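Long-range contacts in putative immunoglobulin A1 protease (Bacteroides ovatus, PDB 3N6Z), which may act as a protease on immunoglobulin A1, though this activity is only inferred, and is built largely as a parallel beta-helix: residues 76-81 / 105-110; 145-150 / 175-180; 203-208 / 356-361; 232-237 / 261-266; 268-273 / 299-304. All blocks are in the same frame, centred on the assembly; numbering follows the deposited sequence. Where two conformers were deposited one is given.

Contact 1 of 5, residues 76-81 / 105-110; sequences GADIDM and DSHVIK
Asp78 OD1 draws together three donor groups where 76-81 runs beside 105-110. Val108 N reaches it at 2.9 Å, on a nearly straight path (166°) that arrives from above the carboxylate plane. A bound water donates to the same OD1 at 2.7 Å. His107 ND1 contributes a weak, bent bond to OD1 at 3.4 Å and also bonds the water. With CG beside the backbone N (chi1 -59°), the His107 ring lies flat against the Gly76-Ala77 backbone: Ala77 N sits 3.7 Å above the ring plane, over its centre, while Asp78 OD1 lies at the edge. Putting an alanine at His107 would probably leave the Gly76-Ala77 peptide uncovered and deprive both the water and OD1 of a partner.

Beyond the carboxylate the backbones take over, with Ile79 N giving to Val108 O, Lys110 N to Ile79 O at 2.7 Å, and Met81 N to Lys110 O. Lys110 NZ forms a salt bridge with Glu363, and Asp80 OD1 accepts from Ala82 N and Asn111 ND2. On the buried face, selenomethionine Met81 SE rests 3.5 Å from Ile109 CG2. Such in-register parallel pairing of successive coils is the hallmark of a beta-helix, here at one end of a sheet.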
# COMPACT_ATOMS: atom_id res chain seq x y z
N GLY A 76 -3.07 14.71 14.57
CA GLY A 76 -3.60 16.08 14.74
C GLY A 76 -2.79 17.14 14.02
O GLY A 76 -3.12 18.33 14.12
N ALA A 77 -1.77 16.71 13.30
CA ALA A 77 -0.85 17.57 12.54
C ALA A 77 -0.12 16.70 11.53
O ALA A 77 -0.04 15.47 11.69
CB ALA A 77 0.17 18.24 13.48
N ASP A 78 0.51 17.33 10.54
CA ASP A 78 1.49 16.63 9.71
C ASP A 78 2.66 16.25 10.62
O ASP A 78 2.98 16.96 11.57
CB ASP A 78 2.03 17.51 8.57
CG ASP A 78 0.99 17.85 7.50
OD1 ASP A 78 -0.09 17.20 7.44
OD2 ASP A 78 1.28 18.77 6.73
N ILE A 79 3.30 15.13 10.30
CA ILE A 79 4.38 14.58 11.09
C ILE A 79 5.60 14.43 10.20
O ILE A 79 5.55 13.72 9.20
CB ILE A 79 4.04 13.22 11.71
CG1 ILE A 79 2.70 13.30 12.46
CG2 ILE A 79 5.23 12.73 12.62
CD1 ILE A 79 2.68 14.20 13.70
N ASP A 80 6.69 15.08 10.54
CA ASP A 80 7.93 14.94 9.76
C ASP A 80 8.88 14.08 10.58
O ASP A 80 9.33 14.49 11.66
CB ASP A 80 8.53 16.31 9.43
CG ASP A 80 9.70 16.21 8.47
OD1 ASP A 80 10.37 15.16 8.43
OD2 ASP A 80 9.97 17.22 7.78
N MSE A 81 9.16 12.89 10.04
CA MSE A 81 10.00 11.89 10.69
C MSE A 81 11.48 11.97 10.32
O MSE A 81 12.26 11.04 10.60
CB MSE A 81 9.44 10.50 10.42
CG MSE A 81 8.07 10.28 11.09
SE MSE A 81 7.35 8.50 10.82
CE MSE A 81 8.58 7.59 12.05
N ASP A 105 -6.51 11.80 9.51
CA ASP A 105 -7.31 13.03 9.46
C ASP A 105 -6.78 14.00 8.39
O ASP A 105 -6.75 15.21 8.61
CB ASP A 105 -7.41 13.70 10.83
CG ASP A 105 -8.49 14.78 10.88
OD1 ASP A 105 -9.50 14.66 10.15
OD2 ASP A 105 -8.33 15.72 11.67
N SER A 106 -6.40 13.44 7.24
CA SER A 106 -5.97 14.21 6.07
C SER A 106 -4.66 14.96 6.27
O SER A 106 -4.43 16.02 5.68
CB SER A 106 -7.09 15.14 5.57
OG SER A 106 -8.27 14.39 5.33
N HIS A 107 -3.80 14.39 7.09
CA HIS A 107 -2.44 14.86 7.28
C HIS A 107 -1.44 13.93 6.60
O HIS A 107 -1.77 12.80 6.19
CB HIS A 107 -2.10 14.98 8.78
CG HIS A 107 -2.99 15.91 9.52
ND1 HIS A 107 -2.87 17.28 9.45
CD2 HIS A 107 -4.02 15.67 10.35
CE1 HIS A 107 -3.80 17.83 10.21
NE2 HIS A 107 -4.51 16.88 10.77
N VAL A 108 -0.21 14.41 6.51
CA VAL A 108 0.88 13.63 5.92
C VAL A 108 1.95 13.31 6.95
O VAL A 108 2.20 14.08 7.89
CB VAL A 108 1.48 14.30 4.66
CG1 VAL A 108 0.40 14.43 3.55
CG2 VAL A 108 2.15 15.61 4.99
N ILE A 109 2.59 12.17 6.74
CA ILE A 109 3.78 11.72 7.43
C ILE A 109 4.92 11.82 6.42
O ILE A 109 4.92 11.14 5.37
CB ILE A 109 3.64 10.29 7.94
CG1 ILE A 109 2.48 10.16 8.92
CG2 ILE A 109 4.96 9.81 8.62
CD1 ILE A 109 2.12 8.74 9.32
N LYS A 110 5.89 12.68 6.69
CA LYS A 110 6.99 12.97 5.77
C LYS A 110 8.27 12.29 6.21
O LYS A 110 8.57 12.18 7.40
CB LYS A 110 7.25 14.49 5.68
CG LYS A 110 6.10 15.32 5.27
CD LYS A 110 6.53 16.75 4.87
CE LYS A 110 7.42 16.77 3.64
NZ LYS A 110 7.40 18.12 2.96
O HOH W 1 -2.19 18.68 6.62

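Contact 2 of 5, residues 145-150 / 175-180; sequences QGIGII and GEVIGS
Peptide groups are the flat units that meet between Gln145 and Ser180, and no aromatic ring takes part. Ser180 N comes over the face of the Gln145 carbonyl, 53° out of its plane, and bonds O at 2.9 Å; the donor is therefore not on a lone pair, although the N-H itself points straight. Beside it, Gly146 N and Ser180 O come close but at too poor an angle to bond. The amide of the Gln145 side chain turns elsewhere, its OE1 accepting from Tyr119 N.

The setting is the inside of a parallel beta-helix. The two segments run in nearly opposite senses, 162° apart, yet they are not sheet partners: 147-148 and 176-179 belong to different sheets, and Ile147 pairs its backbone with Ala182 and Gly184. Apart from that one hydrogen bond, side-chain packing between two walls joins them. Val177 points toward the other wall and divides its two methyls, CG1 lying 4.1 Å from Ile147 CG1 while CG2 touches Ile149 CG1 at 3.6 Å. Val140 packs on both isoleucines as well, and Ala208 on Ile149, with Phe135 and Thr173 also against the latter. Gly179 lets the backbones come close, its CA 3.7 Å from Gln145 O; a CB there would be directed into the 145-147 backbone. Ile147 takes the crowded position for CG1, between its backbone N and carbonyl carbon (chi1 65°), which carries the end of the chain across the gap until CD1 stands 3.4 Å from Ile178 O.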
# COMPACT_ATOMS: atom_id res chain seq x y z
N GLN A 145 12.24 -9.77 2.68
CA GLN A 145 10.79 -9.86 2.83
C GLN A 145 10.07 -8.96 1.84
O GLN A 145 10.62 -7.98 1.32
CB GLN A 145 10.34 -9.51 4.24
CG GLN A 145 10.89 -10.46 5.30
CD GLN A 145 10.46 -10.06 6.68
OE1 GLN A 145 10.78 -8.96 7.13
NE2 GLN A 145 9.71 -10.92 7.34
N GLY A 146 8.81 -9.32 1.61
CA GLY A 146 7.92 -8.54 0.77
C GLY A 146 7.26 -7.42 1.56
O GLY A 146 6.68 -7.66 2.63
N ILE A 147 7.35 -6.21 1.03
CA ILE A 147 6.95 -5.02 1.79
C ILE A 147 6.31 -3.95 0.90
O ILE A 147 6.36 -4.01 -0.31
CB ILE A 147 8.12 -4.42 2.57
CG1 ILE A 147 9.21 -3.87 1.63
CG2 ILE A 147 8.67 -5.38 3.63
CD1 ILE A 147 10.29 -3.06 2.33
N GLY A 148 5.66 -3.02 1.58
CA GLY A 148 5.17 -1.76 1.05
C GLY A 148 5.38 -0.66 2.06
O GLY A 148 5.77 -0.92 3.18
N ILE A 149 5.15 0.60 1.65
CA ILE A 149 5.40 1.72 2.57
C ILE A 149 4.49 1.67 3.78
O ILE A 149 4.95 1.81 4.90
CB ILE A 149 5.30 3.09 1.84
CG1 ILE A 149 6.57 3.30 1.02
CG2 ILE A 149 5.10 4.26 2.82
CD1 ILE A 149 6.45 4.32 -0.13
N ILE A 150 3.19 1.50 3.56
CA ILE A 150 2.26 1.53 4.68
C ILE A 150 2.30 0.23 5.49
O ILE A 150 2.32 0.28 6.73
CB ILE A 150 0.82 1.87 4.22
CG1 ILE A 150 0.83 3.22 3.45
CG2 ILE A 150 -0.14 1.92 5.42
CD1 ILE A 150 -0.54 3.87 3.15
N GLY A 175 7.83 8.20 -2.65
CA GLY A 175 9.15 7.80 -2.21
C GLY A 175 9.63 6.52 -2.88
O GLY A 175 9.59 6.43 -4.11
N GLU A 176 10.09 5.56 -2.09
CA GLU A 176 10.68 4.34 -2.61
C GLU A 176 10.44 3.14 -1.73
O GLU A 176 10.45 3.24 -0.49
CB GLU A 176 12.18 4.49 -2.85
CG GLU A 176 12.98 4.71 -1.59
CD GLU A 176 14.50 4.74 -1.79
OE1 GLU A 176 14.99 4.39 -2.87
OE2 GLU A 176 15.21 5.09 -0.84
N VAL A 177 10.22 2.00 -2.40
CA VAL A 177 10.07 0.70 -1.79
C VAL A 177 11.02 -0.24 -2.52
O VAL A 177 10.96 -0.38 -3.76
CB VAL A 177 8.62 0.12 -2.08
CG1 VAL A 177 8.51 -1.31 -1.56
CG2 VAL A 177 7.59 1.02 -1.56
N ILE A 178 11.84 -0.97 -1.74
CA ILE A 178 12.67 -2.05 -2.23
C ILE A 178 12.34 -3.29 -1.39
O ILE A 178 12.55 -3.30 -0.18
CB ILE A 178 14.18 -1.73 -2.17
CG1 ILE A 178 14.47 -0.48 -2.96
CG2 ILE A 178 15.00 -2.96 -2.67
CD1 ILE A 178 15.89 0.03 -2.79
N GLY A 179 11.77 -4.31 -2.01
CA GLY A 179 11.44 -5.55 -1.33
C GLY A 179 12.12 -6.75 -1.94
O GLY A 179 12.83 -6.64 -2.93
N SER A 180 11.88 -7.89 -1.32
CA SER A 180 12.41 -9.16 -1.81
C SER A 180 11.32 -10.22 -1.67
O SER A 180 11.11 -10.75 -0.59
CB SER A 180 13.66 -9.58 -1.06
OG SER A 180 14.25 -10.72 -1.69

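Contact 3 of 5, residues 203-208 / 356-361; sequences NCYSNA and YPIFQW
Tyr205, on a strand of the nine-stranded parallel sheet of the beta-helix, meets Phe359 of the C-terminal tail, where 358-359 pairs antiparallel with 349-350 and packs on the sheet. The two rings form a T-shaped (edge-to-face) pair with centroids 5.0 Å apart and planes at 81°. Tyr205 supplies the edge: its CE1 stands 3.7 Å above the Phe359 plane, over the ring centre. This follows from Tyr205 CG lying between the backbone N and the carbonyl carbon (chi1 71°), which swings the ring toward the tail. The far end of the tyrosine runs alongside Ile358, with OH 3.6 Å from Ile358 CB and CZ 4.0 Å from CG2 of the same residue. Phe359 in turn pushes its CZ to within 3.3 Å of Asn203 O.

Both rings have further company. Tyr205 stacks on Tyr172, and Phe359 makes another edge-to-face pair with Trp349, while its own CD2 lies over one face of Trp361. No hydrogen bond joins the two segments; the polar ends are served by residues outside them. Ser362 OG bonds both Tyr205 OH and Phe359 N, and Trp349 NE1 bonds Asn203 OD1. Between the two segments the hold is thus aromatic and aliphatic; hydrogen bonds to Ser362 and Tyr238 add to it, the phenol hydroxyl being satisfied by a serine that also binds the tail's own backbone.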
# COMPACT_ATOMS: atom_id res chain seq x y z
N ASN A 203 -9.51 3.91 -2.91
CA ASN A 203 -9.29 5.34 -2.99
C ASN A 203 -7.87 5.72 -2.51
O ASN A 203 -7.69 6.57 -1.64
CB ASN A 203 -10.38 6.13 -2.24
CG ASN A 203 -11.63 6.36 -3.10
OD1 ASN A 203 -11.53 6.73 -4.29
ND2 ASN A 203 -12.78 6.10 -2.51
N CYS A 204 -6.90 5.07 -3.13
CA CYS A 204 -5.49 5.32 -2.85
C CYS A 204 -4.69 5.54 -4.11
O CYS A 204 -5.04 5.08 -5.18
CB CYS A 204 -4.83 4.14 -2.10
SG CYS A 204 -5.51 3.84 -0.45
N TYR A 205 -3.60 6.26 -4.00
CA TYR A 205 -2.62 6.34 -5.08
C TYR A 205 -1.19 6.25 -4.53
O TYR A 205 -0.93 6.43 -3.34
CB TYR A 205 -2.80 7.62 -5.92
CG TYR A 205 -2.41 8.92 -5.26
CD1 TYR A 205 -3.32 9.64 -4.52
CD2 TYR A 205 -1.13 9.46 -5.41
CE1 TYR A 205 -2.98 10.86 -3.92
CE2 TYR A 205 -0.78 10.69 -4.85
CZ TYR A 205 -1.70 11.39 -4.09
OH TYR A 205 -1.38 12.60 -3.49
N SER A 206 -0.27 5.97 -5.44
CA SER A 206 1.14 6.03 -5.13
C SER A 206 1.95 6.55 -6.29
O SER A 206 1.63 6.26 -7.45
CB SER A 206 1.65 4.65 -4.75
OG SER A 206 3.01 4.65 -4.34
N ASN A 207 2.99 7.32 -5.95
CA ASN A 207 4.05 7.72 -6.85
C ASN A 207 5.42 7.16 -6.40
O ASN A 207 6.50 7.62 -6.85
CB ASN A 207 4.08 9.25 -6.94
CG ASN A 207 5.11 9.73 -7.92
OD1 ASN A 207 5.45 9.01 -8.86
ND2 ASN A 207 5.62 10.93 -7.70
N ALA A 208 5.43 6.16 -5.53
CA ALA A 208 6.70 5.58 -5.10
C ALA A 208 7.33 4.74 -6.19
O ALA A 208 6.62 4.08 -6.91
CB ALA A 208 6.44 4.72 -3.86
N TYR A 356 -1.30 14.72 -13.06
CA TYR A 356 -1.54 13.56 -12.21
C TYR A 356 -2.54 13.92 -11.11
O TYR A 356 -2.29 14.84 -10.33
CB TYR A 356 -0.24 13.07 -11.58
CG TYR A 356 0.77 12.50 -12.53
CD1 TYR A 356 0.55 11.28 -13.18
CD2 TYR A 356 1.97 13.18 -12.78
CE1 TYR A 356 1.46 10.75 -14.06
CE2 TYR A 356 2.93 12.63 -13.65
CZ TYR A 356 2.64 11.42 -14.30
OH TYR A 356 3.58 10.87 -15.14
N PRO A 357 -3.66 13.18 -11.01
CA PRO A 357 -4.60 13.46 -9.94
C PRO A 357 -4.02 13.16 -8.56
O PRO A 357 -3.20 12.25 -8.39
CB PRO A 357 -5.78 12.52 -10.25
CG PRO A 357 -5.69 12.29 -11.70
CD PRO A 357 -4.22 12.24 -11.99
N ILE A 358 -4.45 13.95 -7.60
CA ILE A 358 -4.05 13.83 -6.20
C ILE A 358 -5.30 14.04 -5.33
O ILE A 358 -6.39 14.16 -5.86
CB ILE A 358 -2.86 14.79 -5.86
CG1 ILE A 358 -3.27 16.26 -6.09
CG2 ILE A 358 -1.62 14.43 -6.68
CD1 ILE A 358 -2.24 17.26 -5.66
N PHE A 359 -5.15 14.06 -4.02
CA PHE A 359 -6.27 14.36 -3.17
C PHE A 359 -6.36 15.85 -2.96
O PHE A 359 -5.35 16.57 -3.04
CB PHE A 359 -6.18 13.68 -1.79
CG PHE A 359 -6.10 12.16 -1.82
CD1 PHE A 359 -6.66 11.39 -2.82
CD2 PHE A 359 -5.47 11.53 -0.77
CE1 PHE A 359 -6.60 10.01 -2.77
CE2 PHE A 359 -5.42 10.15 -0.69
CZ PHE A 359 -5.96 9.41 -1.71
N GLN A 360 -7.54 16.30 -2.58
CA GLN A 360 -7.74 17.71 -2.29
C GLN A 360 -6.85 18.18 -1.14
O GLN A 360 -6.46 19.34 -1.10
CB GLN A 360 -9.21 17.97 -2.04
CG GLN A 360 -9.94 17.89 -3.39
CD GLN A 360 -11.42 17.98 -3.30
OE1 GLN A 360 -11.95 18.70 -2.46
NE2 GLN A 360 -12.12 17.24 -4.18
N TRP A 361 -6.49 17.26 -0.24
CA TRP A 361 -5.63 17.54 0.92
C TRP A 361 -4.17 17.08 0.76
O TRP A 361 -3.39 17.23 1.68
CB TRP A 361 -6.24 16.92 2.16
CG TRP A 361 -6.60 15.48 2.10
CD1 TRP A 361 -7.82 14.98 1.81
CD2 TRP A 361 -5.75 14.34 2.39
NE1 TRP A 361 -7.80 13.60 1.88
CE2 TRP A 361 -6.56 13.19 2.27
CE3 TRP A 361 -4.42 14.18 2.78
CZ2 TRP A 361 -6.07 11.89 2.49
CZ3 TRP A 361 -3.93 12.92 3.00
CH2 TRP A 361 -4.77 11.77 2.85

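Contact 4 of 5, residues 232-237 / 261-266; sequences GFIENC and CDIAIK
Gly232 O is gripped by two donors: Ala264 N at 3.3 Å, from within the carbonyl plane, and a bound water at 2.8 Å. The same water also donates to Asp262 OD1, so it bridges the two segments where the pairing begins. From there 233-235 and 263-266 run parallel, their axes only 4° apart. Ile234 is held through both its backbone N and its O, the N giving to Ala264 O at 2.9 Å and the O accepting from Lys266 N at 3.0 Å; a longer bond from Asn236 N to Lys266 O ends the run.

On the buried face, Ile263 keeps CG1 anti to its backbone N (chi1 -158°) and sends CD1 across to Ile234 CD1 at 3.9 Å, where Leu190 packs on both residues. Ile265 lies beside Ile234 on this face.

The other face carries Phe233, Ala264, Glu235 and Lys266. Phe233 CB touches Ala264 CB at 4.0 Å, and a second water sits above the Phe233 ring, over its centre. This water donates to Glu235 OE2 and accepts weakly from Lys266 NZ, a bridge that remains doubtful because both residues have two conformers. The other carboxylate oxygen, OE1, forms a salt bridge with Lys202 NZ. The chemistry is that of neighbouring beta-helix coils: backbone bonds set the register, isoleucines seal the interior, and water and charge are left to the outer face.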
# COMPACT_ATOMS: atom_id res chain seq x y z
N GLY A 232 -11.34 -10.29 -1.33
CA GLY A 232 -10.57 -9.05 -1.19
C GLY A 232 -10.43 -8.35 -2.50
O GLY A 232 -10.56 -8.95 -3.58
N PHE A 233 -10.14 -7.06 -2.43
CA PHE A 233 -10.19 -6.23 -3.64
C PHE A 233 -9.34 -4.98 -3.55
O PHE A 233 -8.96 -4.55 -2.46
CB PHE A 233 -11.66 -5.89 -4.02
CG PHE A 233 -12.39 -5.03 -3.03
CD1 PHE A 233 -12.33 -3.64 -3.12
CD2 PHE A 233 -13.15 -5.59 -2.00
CE1 PHE A 233 -13.02 -2.83 -2.20
CE2 PHE A 233 -13.81 -4.77 -1.07
CZ PHE A 233 -13.78 -3.42 -1.19
N ILE A 234 -9.12 -4.41 -4.72
CA ILE A 234 -8.53 -3.09 -4.90
C ILE A 234 -9.53 -2.30 -5.75
O ILE A 234 -9.94 -2.77 -6.82
CB ILE A 234 -7.15 -3.15 -5.58
CG1 ILE A 234 -6.15 -3.89 -4.66
CG2 ILE A 234 -6.65 -1.74 -5.97
CD1 ILE A 234 -4.80 -4.25 -5.33
N GLU A 235 -9.89 -1.09 -5.30
CA GLU A 235 -10.91 -0.26 -5.94
C GLU A 235 -10.47 1.20 -5.92
O GLU A 235 -10.00 1.67 -4.91
CB GLU A 235 -12.21 -0.47 -5.14
CG GLU A 235 -13.41 0.24 -5.52
CD GLU A 235 -14.60 -0.49 -4.91
OE1 GLU A 235 -14.87 -0.29 -3.73
OE2 GLU A 235 -15.20 -1.34 -5.61
N ASN A 236 -10.70 1.93 -7.01
CA ASN A 236 -10.43 3.36 -7.06
C ASN A 236 -8.99 3.68 -6.68
O ASN A 236 -8.71 4.57 -5.88
CB ASN A 236 -11.44 4.15 -6.23
CG ASN A 236 -12.91 3.75 -6.49
OD1 ASN A 236 -13.70 3.69 -5.58
ND2 ASN A 236 -13.26 3.49 -7.73
N CYS A 237 -8.06 2.94 -7.26
CA CYS A 237 -6.63 3.19 -7.03
C CYS A 237 -5.90 3.43 -8.33
O CYS A 237 -6.25 2.88 -9.37
CB CYS A 237 -5.95 2.04 -6.31
SG CYS A 237 -6.54 1.76 -4.62
N CYS A 261 -6.06 -18.54 -5.43
CA CYS A 261 -6.53 -17.33 -4.75
C CYS A 261 -7.24 -16.44 -5.76
O CYS A 261 -7.38 -16.80 -6.94
CB CYS A 261 -5.34 -16.62 -4.09
SG CYS A 261 -4.54 -17.65 -2.85
N ASP A 262 -7.73 -15.29 -5.32
CA ASP A 262 -8.42 -14.41 -6.25
C ASP A 262 -8.30 -12.96 -5.79
O ASP A 262 -7.74 -12.65 -4.72
CB ASP A 262 -9.89 -14.86 -6.49
CG ASP A 262 -10.83 -14.59 -5.34
OD1 ASP A 262 -10.48 -13.87 -4.38
OD2 ASP A 262 -11.96 -15.14 -5.42
N ILE A 263 -8.82 -12.07 -6.62
CA ILE A 263 -8.98 -10.66 -6.31
C ILE A 263 -10.03 -10.10 -7.24
O ILE A 263 -10.23 -10.61 -8.34
CB ILE A 263 -7.63 -9.84 -6.54
CG1 ILE A 263 -7.63 -8.53 -5.73
CG2 ILE A 263 -7.27 -9.64 -8.02
CD1 ILE A 263 -6.27 -7.81 -5.69
N ALA A 264 -10.63 -8.98 -6.84
CA ALA A 264 -11.33 -8.08 -7.76
C ALA A 264 -10.53 -6.78 -7.80
O ALA A 264 -10.12 -6.27 -6.76
CB ALA A 264 -12.81 -7.82 -7.30
N ILE A 265 -10.32 -6.27 -9.00
CA ILE A 265 -9.75 -4.94 -9.20
C ILE A 265 -10.75 -4.19 -10.07
O ILE A 265 -11.06 -4.60 -11.20
CB ILE A 265 -8.34 -4.91 -9.83
CG1 ILE A 265 -7.36 -5.79 -9.05
CG2 ILE A 265 -7.82 -3.45 -9.91
CD1 ILE A 265 -5.97 -5.83 -9.60
N LYS A 266 -11.25 -3.08 -9.52
CA LYS A 266 -12.32 -2.31 -10.14
C LYS A 266 -11.97 -0.84 -10.12
O LYS A 266 -11.45 -0.34 -9.13
CB LYS A 266 -13.65 -2.50 -9.40
CG LYS A 266 -14.09 -3.99 -9.31
CD LYS A 266 -15.45 -4.15 -8.57
CE LYS A 266 -15.73 -5.61 -8.17
NZ LYS A 266 -16.87 -5.81 -7.20
O HOH W 2 -11.69 -11.36 -4.53
O HOH W 3 -15.73 -3.81 -4.66

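Contact 5 of 5, residues 268-273 / 299-304; sequences SAAWSN and CYACES
Cys302 lies against the indole of Trp271, a cysteine-tryptophan contact placed just where the paired strands end. Its CB sits over the face of the five-membered ring, 3.7 Å from the centroid and 19° off the normal, a CH-pi contact whose closest approach is to CD1 at 3.5 Å. The sulfur stands more obliquely, with SG 4.0 Å from the same centroid; since Cys302 has two conformers, the position of its sulfur is less certain. Trp271 has CG anti to its backbone N (chi1 -152°), which raises the ring beside the neighbouring strand. Helix 334-344 closes in through Leu337, which touches Trp271, Tyr300 and Cys302, and Pro357 packs on the indole too. Were Trp271 an alanine, Cys302 would probably lose its aromatic partner and a gap would open between the sheet, Leu337 and Pro357.

Before this point 268-270 and 299-302 pair in parallel, crossing at -26°. Tyr300 N gives to Ser268 O at 2.9 Å, Ala270 N to Tyr300 O at 2.8 Å, and Cys302 N to Ala270 O at 2.9 Å. One face carries the small residues Ser268, Ala270, Cys299 and Ala301, with Ala270 CB 4.1 Å from Ala301 CB. Ser268 OG bonds Lys266 O, so its hydroxyl is satisfied within the turn that leads into the strand. Backbone hydrogen bonds thus fix the pairing, while the side chains add dispersion and aromatic contacts, with no charged pair between the segments.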
# COMPACT_ATOMS: atom_id res chain seq x y z
N SER A 268 -9.76 1.27 -11.52
CA SER A 268 -8.35 1.49 -11.21
C SER A 268 -7.56 1.76 -12.46
O SER A 268 -8.00 1.48 -13.59
CB SER A 268 -7.80 0.30 -10.41
OG SER A 268 -8.47 0.23 -9.11
N ALA A 269 -6.38 2.35 -12.29
CA ALA A 269 -5.58 2.75 -13.44
C ALA A 269 -4.07 2.62 -13.20
O ALA A 269 -3.55 2.97 -12.12
CB ALA A 269 -5.89 4.21 -13.84
N ALA A 270 -3.36 2.17 -14.23
CA ALA A 270 -1.91 2.09 -14.22
C ALA A 270 -1.33 3.28 -14.98
O ALA A 270 -1.69 3.51 -16.14
CB ALA A 270 -1.43 0.76 -14.87
N TRP A 271 -0.43 3.99 -14.34
CA TRP A 271 0.25 5.12 -14.94
C TRP A 271 1.73 5.09 -14.66
O TRP A 271 2.42 6.12 -14.71
CB TRP A 271 -0.44 6.42 -14.49
CG TRP A 271 -0.38 7.59 -15.38
CD1 TRP A 271 0.57 7.89 -16.31
CD2 TRP A 271 -1.30 8.68 -15.38
NE1 TRP A 271 0.26 9.08 -16.93
CE2 TRP A 271 -0.88 9.59 -16.37
CE3 TRP A 271 -2.46 8.96 -14.65
CZ2 TRP A 271 -1.57 10.80 -16.63
CZ3 TRP A 271 -3.14 10.14 -14.90
CH2 TRP A 271 -2.69 11.04 -15.88
N SER A 272 2.27 3.89 -14.44
CA SER A 272 3.69 3.66 -14.15
C SER A 272 4.39 3.01 -15.34
O SER A 272 3.83 2.14 -16.01
CB SER A 272 3.82 2.71 -12.96
OG SER A 272 3.25 3.26 -11.80
N ASN A 273 5.67 3.35 -15.55
CA ASN A 273 6.54 2.54 -16.39
C ASN A 273 6.90 1.24 -15.66
O ASN A 273 7.16 1.27 -14.45
CB ASN A 273 7.80 3.32 -16.73
CG ASN A 273 7.52 4.57 -17.55
OD1 ASN A 273 6.63 4.56 -18.41
ND2 ASN A 273 8.28 5.64 -17.31
N CYS A 299 -10.73 -1.07 -15.67
CA CYS A 299 -9.30 -0.98 -15.42
C CYS A 299 -8.61 -0.38 -16.64
O CYS A 299 -8.78 -0.90 -17.77
CB CYS A 299 -8.72 -2.35 -15.12
SG CYS A 299 -9.24 -3.02 -13.49
N TYR A 300 -7.85 0.69 -16.42
CA TYR A 300 -7.24 1.50 -17.46
C TYR A 300 -5.75 1.59 -17.30
O TYR A 300 -5.20 1.34 -16.20
CB TYR A 300 -7.87 2.93 -17.50
CG TYR A 300 -9.38 2.82 -17.56
CD1 TYR A 300 -10.01 2.38 -18.72
CD2 TYR A 300 -10.16 3.06 -16.44
CE1 TYR A 300 -11.38 2.16 -18.75
CE2 TYR A 300 -11.54 2.85 -16.44
CZ TYR A 300 -12.15 2.40 -17.62
OH TYR A 300 -13.49 2.16 -17.63
N ALA A 301 -5.08 1.99 -18.36
CA ALA A 301 -3.65 2.26 -18.32
C ALA A 301 -3.35 3.44 -19.21
O ALA A 301 -3.92 3.58 -20.30
CB ALA A 301 -2.81 1.04 -18.77
N CYS A 302 -2.46 4.33 -18.78
CA CYS A 302 -2.10 5.43 -19.67
C CYS A 302 -1.39 4.89 -20.91
O CYS A 302 -0.52 4.03 -20.84
CB CYS A 302 -1.24 6.49 -19.01
SG CYS A 302 -1.20 8.05 -19.98
N GLU A 303 -1.79 5.43 -22.06
CA GLU A 303 -1.29 5.00 -23.37
C GLU A 303 0.22 5.21 -23.50
O GLU A 303 0.86 4.56 -24.32
CB GLU A 303 -2.02 5.76 -24.48
CG GLU A 303 -1.72 7.23 -24.52
CD GLU A 303 -2.61 8.05 -25.44
OE1 GLU A 303 -3.41 7.44 -26.18
OE2 GLU A 303 -2.46 9.31 -25.40
N SER A 304 0.79 6.10 -22.69
CA SER A 304 2.21 6.44 -22.82
C SER A 304 3.15 5.71 -21.87
O SER A 304 4.35 5.95 -21.93
CB SER A 304 2.38 7.94 -22.63
OG SER A 304 2.05 8.32 -21.32

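How the contacts relate
Contacts 1, 4 and 5 each join neighbouring coils of the beta-helix, whereas contact 2 links two walls across its interior. The strands of contacts 1 and 5 lie in the same nine-stranded sheet, their centres 29 Å apart, with 204-206 of contact 3 between them in strand order. Along the chain contacts 1, 2, 4 and 5 follow in series; contact 3 spans the last two, bringing the C-terminal tail back onto the sheet. That tail touches contact 1 through Trp361 and contact 5 through Tyr356 and Pro357. Contacts 4 and 5 are continuous, strand 268-270 directly following 263-266. Local coil-to-coil pairing thus extends the solenoid, and one long-range return binds distant coils together.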